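Local coordinates for rhamnose ABC transporter, periplasmic rhamnose-binding protein (Kribbella flavida, PDB 4KVF) that probably binds a sugar, most likely rhamnose, outside the membrane and hands it to an ABC transporter for uptake, at residues Ala156-Ala160 / Lys227-Ser231; Ile255-Pro261 / Thr272-Leu278. All coordinates share one frame; numbering follows the deposited sequence.

Contact 1 (Ala156-Ala160 / Lys227-Ser231)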
ATOM      1  N   ALA A 156     -12.324  -3.845 -13.305  1.00 29.12           N
ATOM      2  CA  ALA A 156     -12.929  -5.046 -13.884  1.00 29.83           C
ATOM      3  C   ALA A 156     -14.137  -4.706 -14.760  1.00 35.80           C
ATOM      4  O   ALA A 156     -14.298  -5.247 -15.849  1.00 37.23           O
ATOM      5  CB  ALA A 156     -13.324  -6.030 -12.799  1.00 30.91           C
ATOM      6  N   LYS A 157     -14.967  -3.781 -14.284  1.00 32.48           N
ATOM      7  CA  LYS A 157     -16.174  -3.388 -15.002  1.00 30.95           C
ATOM      8  C   LYS A 157     -15.853  -2.734 -16.346  1.00 40.31           C
ATOM      9  O   LYS A 157     -16.478  -3.043 -17.354  1.00 44.71           O
ATOM     10  CB  LYS A 157     -17.033  -2.449 -14.151  1.00 38.74           C
ATOM     11  CG  LYS A 157     -18.413  -2.156 -14.734  1.00 44.47           C
ATOM     12  CD  LYS A 157     -19.244  -1.400 -13.710  1.00 45.87           C
ATOM     13  CE  LYS A 157     -20.651  -1.102 -14.180  1.00 58.28           C
ATOM     14  NZ  LYS A 157     -21.363  -0.346 -13.110  1.00 63.34           N
ATOM     15  N   GLU A 158     -14.874  -1.833 -16.344  1.00 44.03           N
ATOM     16  CA  GLU A 158     -14.427  -1.184 -17.575  1.00 41.47           C
ATOM     17  C   GLU A 158     -13.908  -2.219 -18.574  1.00 43.47           C
ATOM     18  O   GLU A 158     -14.320  -2.240 -19.734  1.00 46.29           O
ATOM     19  CB  GLU A 158     -13.334  -0.155 -17.266  1.00 44.89           C
ATOM     20  CG  GLU A 158     -13.783   1.002 -16.386  1.00 54.70           C
ATOM     21  CD  GLU A 158     -12.619   1.820 -15.847  1.00 67.03           C
ATOM     22  OE1 GLU A 158     -12.845   2.981 -15.435  1.00 64.36           O
ATOM     23  OE2 GLU A 158     -11.481   1.299 -15.825  1.00 75.15           O
ATOM     24  N   LEU A 159     -13.009  -3.084 -18.113  1.00 38.25           N
ATOM     25  CA  LEU A 159     -12.382  -4.079 -18.981  1.00 40.73           C
ATOM     26  C   LEU A 159     -13.400  -5.077 -19.536  1.00 41.09           C
ATOM     27  O   LEU A 159     -13.239  -5.595 -20.645  1.00 46.46           O
ATOM     28  CB  LEU A 159     -11.250  -4.800 -18.230  1.00 39.09           C
ATOM     29  CG  LEU A 159     -10.047  -3.913 -17.868  1.00 34.17           C
ATOM     30  CD1 LEU A 159      -9.186  -4.564 -16.787  1.00 36.63           C
ATOM     31  CD2 LEU A 159      -9.221  -3.624 -19.118  1.00 43.45           C
ATOM     32  N   ALA A 160     -14.461  -5.332 -18.776  1.00 38.10           N
ATOM     33  CA  ALA A 160     -15.504  -6.268 -19.200  1.00 37.67           C
ATOM     34  C   ALA A 160     -16.557  -5.583 -20.064  1.00 48.97           C
ATOM     35  O   ALA A 160     -17.520  -6.215 -20.497  1.00 55.71           O
ATOM     36  CB  ALA A 160     -16.166  -6.912 -17.997  1.00 39.96           C
ATOM     37  N   LYS A 227     -14.417 -12.830 -18.816  1.00 37.44           N
ATOM     38  CA  LYS A 227     -13.957 -11.572 -19.397  1.00 40.12           C
ATOM     39  C   LYS A 227     -12.722 -10.998 -18.699  1.00 37.81           C
ATOM     40  O   LYS A 227     -11.860 -10.403 -19.335  1.00 37.18           O
ATOM     41  CB  LYS A 227     -15.081 -10.526 -19.399  1.00 47.75           C
ATOM     42  CG  LYS A 227     -16.100 -10.698 -20.516  1.00 53.77           C
ATOM     43  CD  LYS A 227     -16.702  -9.350 -20.890  1.00 60.96           C
ATOM     44  CE  LYS A 227     -17.964  -9.493 -21.728  1.00 59.84           C
ATOM     45  NZ  LYS A 227     -18.684  -8.188 -21.840  1.00 63.30           N
ATOM     46  N   VAL A 228     -12.656 -11.140 -17.381  1.00 37.92           N
ATOM     47  CA  VAL A 228     -11.581 -10.525 -16.617  1.00 34.78           C
ATOM     48  C   VAL A 228     -11.124 -11.443 -15.505  1.00 34.87           C
ATOM     49  O   VAL A 228     -11.948 -12.017 -14.801  1.00 31.46           O
ATOM     50  CB  VAL A 228     -12.032  -9.193 -15.964  1.00 33.08           C
ATOM     51  CG1 VAL A 228     -10.838  -8.456 -15.376  1.00 30.92           C
ATOM     52  CG2 VAL A 228     -12.751  -8.299 -16.978  1.00 39.14           C
ATOM     53  N   ILE A 229      -9.810 -11.577 -15.347  1.00 30.55           N
ATOM     54  CA  ILE A 229      -9.247 -12.151 -14.140  1.00 27.85           C
ATOM     55  C   ILE A 229      -8.712 -10.986 -13.327  1.00 27.53           C
ATOM     56  O   ILE A 229      -7.920 -10.196 -13.840  1.00 29.52           O
ATOM     57  CB  ILE A 229      -8.087 -13.117 -14.441  1.00 32.14           C
ATOM     58  CG1 ILE A 229      -8.586 -14.302 -15.273  1.00 33.56           C
ATOM     59  CG2 ILE A 229      -7.446 -13.583 -13.139  1.00 30.02           C
ATOM     60  CD1 ILE A 229      -7.531 -15.343 -15.567  1.00 36.13           C
ATOM     61  N   VAL A 230      -9.150 -10.875 -12.071  1.00 24.69           N
ATOM     62  CA  VAL A 230      -8.679  -9.834 -11.164  1.00 25.18           C
ATOM     63  C   VAL A 230      -7.775 -10.507 -10.139  1.00 28.25           C
ATOM     64  O   VAL A 230      -8.223 -11.378  -9.405  1.00 25.82           O
ATOM     65  CB  VAL A 230      -9.853  -9.175 -10.379  1.00 22.56           C
ATOM     66  CG1 VAL A 230      -9.344  -8.081  -9.447  1.00 20.79           C
ATOM     67  CG2 VAL A 230     -10.910  -8.619 -11.332  1.00 23.92           C
ATOM     68  N   SER A 231      -6.503 -10.127 -10.093  1.00 26.28           N
ATOM     69  CA  SER A 231      -5.578 -10.765  -9.157  1.00 22.81           C
ATOM     70  C   SER A 231      -4.980  -9.737  -8.216  1.00 22.76           C
ATOM     71  O   SER A 231      -4.053  -9.020  -8.594  1.00 26.58           O
ATOM     72  CB  SER A 231      -4.474 -11.497  -9.928  1.00 25.93           C
ATOM     73  OG  SER A 231      -3.723 -12.336  -9.066  1.00 30.07           O
TER

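Contact 2 (Ile255-Pro261 / Thr272-Leu278)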
ATOM      1  N   ILE A 255      -6.673  -8.877 -17.884  1.00 36.17           N
ATOM      2  CA  ILE A 255      -6.063  -9.170 -16.595  1.00 34.43           C
ATOM      3  C   ILE A 255      -5.873  -7.858 -15.855  1.00 35.53           C
ATOM      4  O   ILE A 255      -5.299  -6.925 -16.407  1.00 33.46           O
ATOM      5  CB  ILE A 255      -4.673  -9.842 -16.766  1.00 32.28           C
ATOM      6  CG1 ILE A 255      -4.786 -11.134 -17.577  1.00 40.70           C
ATOM      7  CG2 ILE A 255      -4.038 -10.110 -15.410  1.00 37.38           C
ATOM      8  CD1 ILE A 255      -5.429 -12.278 -16.812  1.00 43.82           C
ATOM      9  N   THR A 256      -6.374  -7.769 -14.624  1.00 28.12           N
ATOM     10  CA  THR A 256      -6.111  -6.596 -13.791  1.00 27.88           C
ATOM     11  C   THR A 256      -5.849  -7.044 -12.348  1.00 31.08           C
ATOM     12  O   THR A 256      -5.738  -8.236 -12.092  1.00 27.53           O
ATOM     13  CB  THR A 256      -7.249  -5.555 -13.872  1.00 33.42           C
ATOM     14  OG1 THR A 256      -6.853  -4.359 -13.186  1.00 31.94           O
ATOM     15  CG2 THR A 256      -8.536  -6.095 -13.258  1.00 35.97           C
ATOM     16  N   GLY A 257      -5.721  -6.109 -11.414  1.00 27.07           N
ATOM     17  CA  GLY A 257      -5.356  -6.477 -10.062  1.00 27.85           C
ATOM     18  C   GLY A 257      -4.328  -5.540  -9.453  1.00 24.36           C
ATOM     19  O   GLY A 257      -4.265  -4.363  -9.807  1.00 33.02           O
ATOM     20  N   LEU A 258      -3.522  -6.063  -8.536  1.00 27.99           N
ATOM     21  CA  LEU A 258      -2.533  -5.251  -7.839  1.00 26.60           C
ATOM     22  C   LEU A 258      -1.155  -5.740  -8.231  1.00 29.17           C
ATOM     23  O   LEU A 258      -0.811  -6.896  -7.990  1.00 33.33           O
ATOM     24  CB  LEU A 258      -2.719  -5.370  -6.332  1.00 26.63           C
ATOM     25  CG  LEU A 258      -4.090  -4.919  -5.838  1.00 24.32           C
ATOM     26  CD1 LEU A 258      -4.224  -5.266  -4.368  1.00 26.65           C
ATOM     27  CD2 LEU A 258      -4.299  -3.419  -6.076  1.00 28.00           C
ATOM     28  N   GLY A 259      -0.373  -4.870  -8.858  1.00 28.65           N
ATOM     29  CA  GLY A 259       0.906  -5.295  -9.398  1.00 30.18           C
ATOM     30  C   GLY A 259       2.047  -4.335  -9.137  1.00 37.94           C
ATOM     31  O   GLY A 259       1.829  -3.183  -8.750  1.00 37.13           O
ATOM     32  N   LEU A 260       3.267  -4.822  -9.353  1.00 34.87           N
ATOM     33  CA  LEU A 260       4.470  -3.999  -9.250  1.00 39.44           C
ATOM     34  C   LEU A 260       4.863  -3.506 -10.641  1.00 43.46           C
ATOM     35  O   LEU A 260       5.022  -4.307 -11.562  1.00 44.37           O
ATOM     36  CB  LEU A 260       5.612  -4.809  -8.624  1.00 35.71           C
ATOM     37  CG  LEU A 260       5.480  -5.111  -7.127  1.00 47.32           C
ATOM     38  CD1 LEU A 260       6.474  -6.186  -6.694  1.00 49.51           C
ATOM     39  CD2 LEU A 260       5.684  -3.837  -6.319  1.00 42.33           C
ATOM     40  N   PRO A 261       5.015  -2.179 -10.803  1.00 43.71           N
ATOM     41  CA  PRO A 261       5.267  -1.540 -12.103  1.00 45.24           C
ATOM     42  C   PRO A 261       6.426  -2.111 -12.920  1.00 45.43           C
ATOM     43  O   PRO A 261       6.272  -2.245 -14.134  1.00 48.97           O
ATOM     44  CB  PRO A 261       5.548  -0.083 -11.719  1.00 50.89           C
ATOM     45  CG  PRO A 261       4.693   0.123 -10.511  1.00 42.77           C
ATOM     46  CD  PRO A 261       4.824  -1.175  -9.740  1.00 39.93           C
ATOM     47  N   THR A 272      -0.949  -7.016 -23.015  1.00 49.44           N
ATOM     48  CA  THR A 272      -1.666  -8.041 -22.259  1.00 48.02           C
ATOM     49  C   THR A 272      -2.491  -7.394 -21.155  1.00 46.48           C
ATOM     50  O   THR A 272      -3.642  -7.778 -20.903  1.00 45.90           O
ATOM     51  CB  THR A 272      -0.699  -9.062 -21.630  1.00 50.18           C
ATOM     52  OG1 THR A 272       0.050  -9.706 -22.668  1.00 51.32           O
ATOM     53  CG2 THR A 272      -1.465 -10.111 -20.835  1.00 49.23           C
ATOM     54  N   VAL A 273      -1.890  -6.415 -20.488  1.00 40.29           N
ATOM     55  CA  VAL A 273      -2.555  -5.708 -19.400  1.00 39.30           C
ATOM     56  C   VAL A 273      -2.725  -4.241 -19.771  1.00 51.29           C
ATOM     57  O   VAL A 273      -1.772  -3.585 -20.199  1.00 54.61           O
ATOM     58  CB  VAL A 273      -1.755  -5.829 -18.094  1.00 42.89           C
ATOM     59  CG1 VAL A 273      -2.354  -4.938 -17.012  1.00 37.81           C
ATOM     60  CG2 VAL A 273      -1.708  -7.282 -17.648  1.00 47.97           C
ATOM     61  N   LYS A 274      -3.945  -3.735 -19.628  1.00 46.60           N
ATOM     62  CA  LYS A 274      -4.227  -2.347 -19.975  1.00 46.01           C
ATOM     63  C   LYS A 274      -4.219  -1.457 -18.746  1.00 42.28           C
ATOM     64  O   LYS A 274      -3.798  -0.299 -18.808  1.00 45.41           O
ATOM     65  CB  LYS A 274      -5.556  -2.235 -20.729  1.00 44.96           C
ATOM     66  CG  LYS A 274      -5.534  -2.961 -22.076  1.00 50.62           C
ATOM     67  CD  LYS A 274      -6.712  -2.583 -22.963  1.00 62.22           C
ATOM     68  CE  LYS A 274      -7.779  -3.667 -22.958  1.00 66.24           C
ATOM     69  NZ  LYS A 274      -8.904  -3.340 -23.879  1.00 68.40           N
ATOM     70  N   LYS A 275      -4.658  -2.012 -17.623  1.00 35.18           N
ATOM     71  CA  LYS A 275      -4.797  -1.240 -16.404  1.00 40.34           C
ATOM     72  C   LYS A 275      -4.606  -2.159 -15.199  1.00 37.39           C
ATOM     73  O   LYS A 275      -5.044  -3.310 -15.215  1.00 36.31           O
ATOM     74  CB  LYS A 275      -6.194  -0.617 -16.362  1.00 46.60           C
ATOM     75  CG  LYS A 275      -6.278   0.753 -15.716  1.00 57.87           C
ATOM     76  CD  LYS A 275      -7.703   1.302 -15.785  1.00 63.55           C
ATOM     77  CE  LYS A 275      -7.781   2.589 -16.605  1.00 64.15           C
ATOM     78  NZ  LYS A 275      -8.993   3.391 -16.256  1.00 65.34           N
ATOM     79  N   PHE A 276      -3.918  -1.655 -14.178  1.00 34.02           N
ATOM     80  CA  PHE A 276      -3.859  -2.311 -12.875  1.00 29.46           C
ATOM     81  C   PHE A 276      -3.596  -1.235 -11.824  1.00 31.08           C
ATOM     82  O   PHE A 276      -3.379  -0.075 -12.171  1.00 34.77           O
ATOM     83  CB  PHE A 276      -2.818  -3.457 -12.833  1.00 34.85           C
ATOM     84  CG  PHE A 276      -1.372  -3.002 -12.882  1.00 36.96           C
ATOM     85  CD1 PHE A 276      -0.715  -2.843 -14.093  1.00 39.79           C
ATOM     86  CD2 PHE A 276      -0.662  -2.775 -11.711  1.00 37.25           C
ATOM     87  CE1 PHE A 276       0.612  -2.429 -14.138  1.00 36.99           C
ATOM     88  CE2 PHE A 276       0.664  -2.370 -11.745  1.00 40.57           C
ATOM     89  CZ  PHE A 276       1.305  -2.197 -12.967  1.00 43.72           C
ATOM     90  N   ALA A 277      -3.649  -1.605 -10.551  1.00 29.55           N
ATOM     91  CA  ALA A 277      -3.487  -0.631  -9.476  1.00 28.00           C
ATOM     92  C   ALA A 277      -2.404  -1.025  -8.483  1.00 30.01           C
ATOM     93  O   ALA A 277      -2.014  -2.182  -8.395  1.00 29.95           O
ATOM     94  CB  ALA A 277      -4.817  -0.444  -8.731  1.00 27.32           C
ATOM     95  N   LEU A 278      -1.916  -0.037  -7.742  1.00 27.80           N
ATOM     96  CA  LEU A 278      -1.186  -0.272  -6.504  1.00 28.80           C
ATOM     97  C   LEU A 278      -1.132   1.090  -5.833  1.00 31.27           C
ATOM     98  O   LEU A 278      -2.167   1.725  -5.635  1.00 34.44           O
ATOM     99  CB  LEU A 278       0.225  -0.835  -6.745  1.00 29.60           C
ATOM    100  CG  LEU A 278       0.899  -1.491  -5.530  1.00 28.89           C
ATOM    101  CD1 LEU A 278       0.295  -2.874  -5.200  1.00 28.14           C
ATOM    102  CD2 LEU A 278       2.414  -1.590  -5.699  1.00 32.12           C
TER
HETATM  103  O   HOH W   1      -6.043  -6.719 -20.075  1.00 34.56           O
HETATM  104  O   HOH W   2      -6.182  -4.581 -17.970  1.00 42.87           O

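Contact 1 (Ala156-Ala160 / Lys227-Ser231)
Ala-156 opens the contact with its methyl carbon, CB, 3.8 Å from CG2 of Val-230. Its carbonyl O accepts the helical bond from Ala-160 N and also meets the CG2 branch of Val-228. That branch stands anti to the carbonyl carbon of its own residue, and this places it between Ala-156 and Ala-160, with the CB of Leu-159 at 4.0 Å from the same CG2. Ala-160, just past the helix, adds its CB at 3.8 Å from Val-228 CG2. Its carbonyl takes the one hydrogen bond of the contact, from Lys-227 NZ to Ala-160 O at 2.7 Å. The lysine chain is extended beyond CG and runs alongside Ala-160, which carries NZ to the carbonyl O; the donor is tilted 21° from the carbonyl plane. Ser-163 O is a second acceptor for NZ. A methionine in place of Lys-227 would probably leave the carbonyls of Ala-160 and Ser-163 without this shared donor, and the turn after the helix less firmly tied. The contact exemplifies helix-on-sheet packing in an alpha/beta domain: the end of helix 145-159 lies on strand 226-231, whose neighbours in the parallel sheet are 164-170 and 254-257, and Leu-159 reaches Ala-254 and Thr-256.

Contact 2 (Ile255-Pro261 / Thr272-Leu278)
The ring of Phe-276 meets segment 257-261 at its edge, against Gly-259 O and the CA of Pro-261. The CG of Phe-276 sits between the backbone N and the carbonyl carbon (chi1 70°), which carries CE2 to 3.3 Å from Gly-259 O. Gly-259 suits this place, since a CB would press on CD2 of the ring. Leu-278 flanks the same loop: its CD1 packs on the CB of Leu-258, and its side chain crosses that of Leu-260 obliquely, CD2 to CD2 at 4.0 Å. Leu-258 CD2 also rests on the methyl of Ala-277. Farther back, Val-273 CG2 lies 4.0 Å from the CB of Ile-255.

Around this apolar centre the backbones make a single parallel bridge, at Leu-258 and Ala-277, from two bonds. Ala-277 N donates to Gly-257 O at 2.9 Å, almost straight at 174°, and Gly-259 N donates to Ala-277 O at 3.2 Å. The hydroxyl of Thr-256 donates from above the carbonyl plane of Lys-275, OG1 to O at 2.9 Å. At the polar edge one water joins Ile-255 N to Thr-272 O, while another donates to the carbonyls of Ile-255 and Lys-275 and accepts from Lys-274 N.

Beyond the waters, Lys-275 NZ forms salt bridges with Glu-331 and Glu-158. Helix 261-269, on whose Met-264 and Val-268 Phe-276 packs, links the segments in a beta-alpha-beta connection with nearly parallel strands (17°). Direct pairing thus gives way to water where the backbones separate, whereas Gly-259 O, walled in by Phe-276 and Leu-278, is buried with no polar partner, probably at some energetic cost.

How the contacts relate
Contacts 1 and 2 lie in series along the chain, with centres 11 Å apart, and meet at neighbouring strands of one parallel sheet. Strand 226-231 belongs to contact 1 and strand 254-257, the outermost on its side, to contact 2; probable hydrogen bonds from Ser-231 N to Thr-256 O and from Thr-256 N to Ile-229 O join them. Helix 145-159 spans both, since its Ser-151 and Met-155 pack on Ala-277 of contact 2. Contact 1 therefore fastens a helix to the sheet, and contact 2 brings segment 272-278 against its edge. Together they illustrate how successive helix and strand units build one lobe of a periplasmic binding protein.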